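Local coordinates for long form salivary protein D7L1 (PDB 3NHI) that binds and sequesters cysteinyl leukotrienes and thromboxane A2 analogues, blunting the host response while the mosquito takes its blood meal, at residues G152-A157 with F260-S265; N174-K179 with N256-H261. All blocks are in the same frame, centred on the assembly; numbering follows the deposited sequence.

Overall arrangement
Both contacts use helix 251-266, contact 1 near its C-terminal end and contact 2 about one turn earlier, and their centres lie about 10 Å apart. Contact 1 is buried: it seats the start of helix 155-163 through serine hydroxyls, a carboxylate and a histidine face. Contact 2, farther from the centre of the chain and only partly buried, holds the loop between helices 155-163 and 184-196 through a salt bridge and a tyrosine hydroxyl, with a sulfate beside Arg-177. Arg-176 joins the two by pairing with a carboxylate of each, while His-156 packs against both Arg-176 and Phe-258.

Contact 1 (G152-A157 with F260-S265); sequences GESFHA and FHELRS
With chi1 at 67°, Ser-154 holds OG between its own backbone N and carbonyl carbon, from where the hydroxyl reaches both the first turn of its own helix and Glu-262. The glutamate chain is extended, CG lying anti to the backbone N (chi1 -178°) and CD continuing straight on, which carries the carboxylate from helix 251-266 up to that hydroxyl. Ser-154 OG donates to Glu-262 OE2 at 2.8 Å, meeting the anti lone pair of that oxygen, and accepts from Ala-157 N at 3.0 Å. Ser-154 is thus the N-cap of helix 155-163, and the carboxylate, as acceptor of the capping hydroxyl's own hydrogen, fixes its orientation.

Ser-265 makes the other polar link. Its OG takes the N-H of Phe-155 in a fairly straight bond of 2.9 Å, and itself donates to Glu-262 O, 2.8 Å away, one turn back in its helix. Beside these bonds the face of the His-156 ring lies against the aliphatic part of Glu-262: Glu-262 CB sits 3.6 Å from the centroid of that ring in a CH-pi contact, and the ring and carboxylate planes are stacked only 20° apart. Ser-265 OG lies near the edge of the imidazole but too far to bond, and His-156 ND1 is buried without a hydrogen-bond partner. Lys-149 NZ bonds to both Glu-153 O and Ser-265 O, bridging two carbonyl oxygens.

Glu-262 has further partners, Arg-176 at OE1 and Thr-293 at OE2, so the buried carboxylate is probably well compensated. In this second PBP/GOBP-type helical domain of the D7 protein, the contact sets the start of helix 155-163 against the end of helix 251-266. A carboxylate so close to the helix N-terminus would probably be stabilised in its charged form by the helix dipole and by Arg-176.

Contact 2 (N174-K179 with N256-H261); sequences NGRRYK and NAFDFH. With SO4 (sulfate ion), chain D.
The guanidinium of Arg-176 stands almost perpendicular to the ring of Phe-258 (planes 89° apart), with a water over one of its faces and the Tyr-178 ring atom CE1 at its edge. The Phe-258 ring in turn has Tyr-178 OH at its edge, 3.4 Å from Phe-258 CD2. Asp-259 OD1 lies at the edge of the tyrosine ring and is gripped by two protein donors, from opposite faces of the carboxylate plane: Tyr-178 OH donates to it at 2.7 Å from well above that plane, and Arg-176 NH2 forms a salt bridge of 2.8 Å on the anti side; the water also donates to it.

Arg-176 NH1 closes the triangle by donating to Tyr-178 OH at 3.0 Å, nearly straight at 172° and within the guanidinium plane. The loop 174-179, which links helices 155-163 and 184-196 of this odorant-binding-protein-like domain, is thereby held against helix 251-266. A bend at chi3 (63°) turns the Arg-176 head toward that helix, and Thr-293 holds its NE. Arg-177 NH2 reaches sulfate O4 at 2.7 Å and Tyr-178 N reaches sulfate O2 at 2.8 Å; Lys-255 also bonds to this ion, which probably came from the crystallisation liquor.

Contact 1 (G152-A157 with F260-S265)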
loop_
_atom_site.group_PDB
_atom_site.type_symbol
_atom_site.label_atom_id
_atom_site.label_comp_id
_atom_site.label_asym_id
_atom_site.label_seq_id
_atom_site.Cartn_x
_atom_site.Cartn_y
_atom_site.Cartn_z
ATOM N N GLY A 152 8.980 -9.028 1.120
ATOM C CA GLY A 152 9.190 -10.410 0.685
ATOM C C GLY A 152 8.145 -11.368 1.223
ATOM O O GLY A 152 8.121 -12.540 0.847
ATOM N N GLU A 153 7.274 -10.874 2.100
ATOM C CA GLU A 153 6.227 -11.682 2.719
ATOM C C GLU A 153 4.897 -11.217 2.148
ATOM O O GLU A 153 4.595 -10.023 2.194
ATOM C CB GLU A 153 6.240 -11.473 4.240
ATOM C CG GLU A 153 5.151 -12.199 5.015
ATOM C CD GLU A 153 5.202 -11.904 6.512
ATOM O OE1 GLU A 153 5.673 -10.814 6.909
ATOM O OE2 GLU A 153 4.741 -12.750 7.302
ATOM N N SER A 154 4.088 -12.133 1.618
ATOM C CA SER A 154 2.781 -11.709 1.085
ATOM C C SER A 154 1.821 -11.422 2.223
ATOM O O SER A 154 1.975 -11.956 3.330
ATOM C CB SER A 154 2.187 -12.763 0.143
ATOM O OG SER A 154 1.833 -13.949 0.845
ATOM N N PHE A 155 0.817 -10.587 1.957
ATOM C CA PHE A 155 -0.219 -10.426 2.959
ATOM C C PHE A 155 -0.921 -11.733 3.269
ATOM O O PHE A 155 -1.256 -11.990 4.425
ATOM C CB PHE A 155 -1.212 -9.299 2.629
ATOM C CG PHE A 155 -0.935 -8.038 3.401
ATOM C CD1 PHE A 155 -1.083 -8.027 4.791
ATOM C CD2 PHE A 155 -0.488 -6.874 2.757
ATOM C CE1 PHE A 155 -0.780 -6.883 5.536
ATOM C CE2 PHE A 155 -0.191 -5.721 3.502
ATOM C CZ PHE A 155 -0.342 -5.725 4.889
ATOM N N HIS A 156 -1.096 -12.581 2.254
ATOM C CA HIS A 156 -1.764 -13.855 2.497
ATOM C C HIS A 156 -0.977 -14.707 3.498
ATOM O O HIS A 156 -1.571 -15.316 4.380
ATOM C CB HIS A 156 -1.999 -14.615 1.193
ATOM C CG HIS A 156 -2.767 -13.838 0.168
ATOM N ND1 HIS A 156 -2.340 -12.618 -0.315
ATOM C CD2 HIS A 156 -3.912 -14.127 -0.496
ATOM C CE1 HIS A 156 -3.209 -12.179 -1.211
ATOM N NE2 HIS A 156 -4.169 -13.078 -1.341
ATOM N N ALA A 157 0.350 -14.731 3.379
ATOM C CA ALA A 157 1.173 -15.495 4.315
ATOM C C ALA A 157 1.225 -14.860 5.698
ATOM O O ALA A 157 1.136 -15.567 6.712
ATOM C CB ALA A 157 2.572 -15.674 3.760
ATOM N N PHE A 260 -2.325 -12.816 -8.264
ATOM C CA PHE A 260 -1.362 -11.809 -8.736
ATOM C C PHE A 260 -1.129 -10.766 -7.646
ATOM O O PHE A 260 0.013 -10.361 -7.407
ATOM C CB PHE A 260 -1.835 -11.164 -10.041
ATOM C CG PHE A 260 -0.827 -10.239 -10.678
ATOM C CD1 PHE A 260 0.534 -10.550 -10.697
ATOM C CD2 PHE A 260 -1.253 -9.085 -11.305
ATOM C CE1 PHE A 260 1.461 -9.704 -11.323
ATOM C CE2 PHE A 260 -0.342 -8.232 -11.936
ATOM C CZ PHE A 260 1.017 -8.547 -11.950
ATOM N N HIS A 261 -2.201 -10.352 -6.964
ATOM C CA HIS A 261 -2.013 -9.416 -5.863
ATOM C C HIS A 261 -1.250 -10.057 -4.701
ATOM O O HIS A 261 -0.465 -9.373 -4.035
ATOM C CB HIS A 261 -3.319 -8.767 -5.406
ATOM C CG HIS A 261 -3.129 -7.416 -4.775
ATOM N ND1 HIS A 261 -4.160 -6.508 -4.664
ATOM C CD2 HIS A 261 -2.036 -6.806 -4.249
ATOM C CE1 HIS A 261 -3.719 -5.410 -4.074
ATOM N NE2 HIS A 261 -2.433 -5.562 -3.813
ATOM N N GLU A 262 -1.421 -11.359 -4.471
ATOM C CA GLU A 262 -0.559 -11.991 -3.468
ATOM C C GLU A 262 0.927 -11.751 -3.783
ATOM O O GLU A 262 1.691 -11.295 -2.920
ATOM C CB GLU A 262 -0.822 -13.487 -3.281
ATOM C CG GLU A 262 0.099 -13.986 -2.177
ATOM C CD GLU A 262 -0.043 -15.437 -1.786
ATOM O OE1 GLU A 262 -0.779 -16.199 -2.448
ATOM O OE2 GLU A 262 0.626 -15.817 -0.802
ATOM N N LEU A 263 1.315 -12.029 -5.026
ATOM C CA LEU A 263 2.684 -11.780 -5.451
ATOM C C LEU A 263 3.100 -10.328 -5.244
ATOM O O LEU A 263 4.150 -10.048 -4.663
ATOM C CB LEU A 263 2.862 -12.177 -6.921
ATOM C CG LEU A 263 4.198 -11.821 -7.572
ATOM C CD1 LEU A 263 5.403 -12.403 -6.805
ATOM C CD2 LEU A 263 4.165 -12.302 -8.999
ATOM N N ARG A 264 2.264 -9.413 -5.719
ATOM C CA ARG A 264 2.553 -7.990 -5.615
ATOM C C ARG A 264 2.625 -7.529 -4.160
ATOM O O ARG A 264 3.376 -6.603 -3.839
ATOM C CB ARG A 264 1.516 -7.186 -6.400
ATOM C CG ARG A 264 1.663 -7.395 -7.899
ATOM C CD ARG A 264 0.807 -6.475 -8.727
ATOM N NE ARG A 264 -0.608 -6.797 -8.643
ATOM C CZ ARG A 264 -1.532 -6.083 -7.992
ATOM N NH1 ARG A 264 -1.232 -4.987 -7.311
ATOM N NH2 ARG A 264 -2.783 -6.490 -8.014
ATOM N N SER A 265 1.864 -8.176 -3.279
ATOM C CA SER A 265 1.862 -7.805 -1.868
ATOM C C SER A 265 3.116 -8.293 -1.159
ATOM O O SER A 265 3.423 -7.805 -0.073
ATOM C CB SER A 265 0.605 -8.325 -1.157
ATOM O OG SER A 265 0.707 -9.701 -0.803
#

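Contact 2 (N174-K179 with N256-H261)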
loop_
_atom_site.group_PDB
_atom_site.type_symbol
_atom_site.label_atom_id
_atom_site.label_comp_id
_atom_site.label_asym_id
_atom_site.label_seq_id
_atom_site.Cartn_x
_atom_site.Cartn_y
_atom_site.Cartn_z
ATOM N N ASN A 174 -0.872 -27.126 2.983
ATOM C CA ASN A 174 -0.245 -27.651 1.762
ATOM C C ASN A 174 -0.143 -26.616 0.626
ATOM O O ASN A 174 0.299 -26.939 -0.480
ATOM C CB ASN A 174 -0.980 -28.913 1.296
ATOM C CG ASN A 174 -0.850 -30.074 2.282
ATOM O OD1 ASN A 174 0.169 -30.226 2.960
ATOM N ND2 ASN A 174 -1.886 -30.904 2.353
ATOM N N GLY A 175 -0.536 -25.377 0.922
ATOM C CA GLY A 175 -0.652 -24.298 -0.062
ATOM C C GLY A 175 -2.055 -23.721 0.037
ATOM O O GLY A 175 -3.013 -24.444 0.307
ATOM N N ARG A 176 -2.181 -22.414 -0.175
ATOM C CA ARG A 176 -3.484 -21.758 -0.133
ATOM C C ARG A 176 -4.378 -22.232 -1.270
ATOM O O ARG A 176 -3.943 -22.339 -2.409
ATOM C CB ARG A 176 -3.303 -20.241 -0.200
ATOM C CG ARG A 176 -4.603 -19.448 -0.197
ATOM C CD ARG A 176 -4.343 -17.951 -0.098
ATOM N NE ARG A 176 -3.602 -17.395 -1.235
ATOM C CZ ARG A 176 -4.152 -17.061 -2.401
ATOM N NH1 ARG A 176 -5.455 -17.249 -2.615
ATOM N NH2 ARG A 176 -3.394 -16.554 -3.366
ATOM N N ARG A 177 -5.636 -22.508 -0.952
ATOM C CA ARG A 177 -6.618 -22.822 -1.982
ATOM C C ARG A 177 -7.891 -22.011 -1.728
ATOM O O ARG A 177 -7.955 -21.207 -0.788
ATOM C CB ARG A 177 -6.877 -24.339 -2.061
ATOM C CG ARG A 177 -5.646 -25.143 -2.485
ATOM C CD ARG A 177 -5.959 -26.566 -2.874
ATOM N NE ARG A 177 -6.635 -26.660 -4.168
ATOM C CZ ARG A 177 -6.916 -27.808 -4.781
ATOM N NH1 ARG A 177 -6.579 -28.969 -4.227
ATOM N NH2 ARG A 177 -7.536 -27.798 -5.953
ATOM N N TYR A 178 -8.898 -22.223 -2.563
ATOM C CA TYR A 178 -10.112 -21.418 -2.508
ATOM C C TYR A 178 -11.280 -22.145 -1.851
ATOM O O TYR A 178 -12.438 -21.765 -2.035
ATOM C CB TYR A 178 -10.444 -20.875 -3.907
ATOM C CG TYR A 178 -9.491 -19.772 -4.296
ATOM C CD1 TYR A 178 -9.786 -18.448 -4.004
ATOM C CD2 TYR A 178 -8.266 -20.059 -4.903
ATOM C CE1 TYR A 178 -8.901 -17.426 -4.329
ATOM C CE2 TYR A 178 -7.371 -19.042 -5.233
ATOM C CZ TYR A 178 -7.700 -17.727 -4.940
ATOM O OH TYR A 178 -6.840 -16.695 -5.246
ATOM N N LYS A 179 -10.963 -23.159 -1.051
ATOM C CA LYS A 179 -11.991 -23.909 -0.333
ATOM C C LYS A 179 -12.678 -22.991 0.670
ATOM O O LYS A 179 -12.018 -22.330 1.479
ATOM C CB LYS A 179 -11.366 -25.097 0.383
ATOM C CG LYS A 179 -12.361 -25.977 1.136
ATOM C CD LYS A 179 -11.660 -27.025 1.998
ATOM C CE LYS A 179 -10.928 -28.057 1.152
ATOM N NZ LYS A 179 -11.878 -28.981 0.478
ATOM N N ASN A 256 -7.177 -15.561 -10.328
ATOM C CA ASN A 256 -5.986 -15.048 -11.005
ATOM C C ASN A 256 -5.616 -13.646 -10.513
ATOM O O ASN A 256 -4.438 -13.351 -10.305
ATOM C CB ASN A 256 -6.175 -15.077 -12.525
ATOM C CG ASN A 256 -6.273 -16.492 -13.070
ATOM O OD1 ASN A 256 -5.871 -17.453 -12.415
ATOM N ND2 ASN A 256 -6.796 -16.620 -14.283
ATOM N N ALA A 257 -6.625 -12.802 -10.314
ATOM C CA ALA A 257 -6.417 -11.432 -9.832
ATOM C C ALA A 257 -5.883 -11.410 -8.403
ATOM O O ALA A 257 -4.955 -10.667 -8.091
ATOM C CB ALA A 257 -7.716 -10.648 -9.920
ATOM N N PHE A 258 -6.460 -12.251 -7.552
ATOM C CA PHE A 258 -6.099 -12.319 -6.136
ATOM C C PHE A 258 -4.711 -12.946 -5.971
ATOM O O PHE A 258 -3.917 -12.487 -5.134
ATOM C CB PHE A 258 -7.171 -13.144 -5.432
ATOM C CG PHE A 258 -7.282 -12.956 -3.938
ATOM C CD1 PHE A 258 -7.530 -11.712 -3.346
ATOM C CD2 PHE A 258 -7.256 -14.084 -3.134
ATOM C CE1 PHE A 258 -7.709 -11.604 -1.946
ATOM C CE2 PHE A 258 -7.429 -13.996 -1.758
ATOM C CZ PHE A 258 -7.666 -12.755 -1.155
ATOM N N ASP A 259 -4.404 -13.968 -6.774
ATOM C CA ASP A 259 -3.078 -14.589 -6.759
ATOM C C ASP A 259 -2.016 -13.596 -7.228
ATOM O O ASP A 259 -0.934 -13.517 -6.641
ATOM C CB ASP A 259 -3.020 -15.835 -7.662
ATOM C CG ASP A 259 -3.863 -16.996 -7.156
ATOM O OD1 ASP A 259 -4.306 -16.988 -5.989
ATOM O OD2 ASP A 259 -4.042 -17.955 -7.940
ATOM N N PHE A 260 -2.325 -12.816 -8.264
ATOM C CA PHE A 260 -1.362 -11.809 -8.736
ATOM C C PHE A 260 -1.129 -10.766 -7.646
ATOM O O PHE A 260 0.013 -10.361 -7.407
ATOM C CB PHE A 260 -1.835 -11.164 -10.041
ATOM C CG PHE A 260 -0.827 -10.239 -10.678
ATOM C CD1 PHE A 260 0.534 -10.550 -10.697
ATOM C CD2 PHE A 260 -1.253 -9.085 -11.305
ATOM C CE1 PHE A 260 1.461 -9.704 -11.323
ATOM C CE2 PHE A 260 -0.342 -8.232 -11.936
ATOM C CZ PHE A 260 1.017 -8.547 -11.950
ATOM N N HIS A 261 -2.201 -10.352 -6.964
ATOM C CA HIS A 261 -2.013 -9.416 -5.863
ATOM C C HIS A 261 -1.250 -10.057 -4.701
ATOM O O HIS A 261 -0.465 -9.373 -4.035
ATOM C CB HIS A 261 -3.319 -8.767 -5.406
ATOM C CG HIS A 261 -3.129 -7.416 -4.775
ATOM N ND1 HIS A 261 -4.160 -6.508 -4.664
ATOM C CD2 HIS A 261 -2.036 -6.806 -4.249
ATOM C CE1 HIS A 261 -3.719 -5.410 -4.074
ATOM N NE2 HIS A 261 -2.433 -5.562 -3.813
HETATM S S SO4 D . -8.910 -24.059 -6.015
HETATM O O1 SO4 D . -10.345 -23.931 -5.788
HETATM O O2 SO4 D . -8.196 -23.812 -4.770
HETATM O O3 SO4 D . -8.485 -23.087 -7.020
HETATM O O4 SO4 D . -8.618 -25.408 -6.489
HETATM O O HOH W 1 -3.466 -19.837 -4.600
#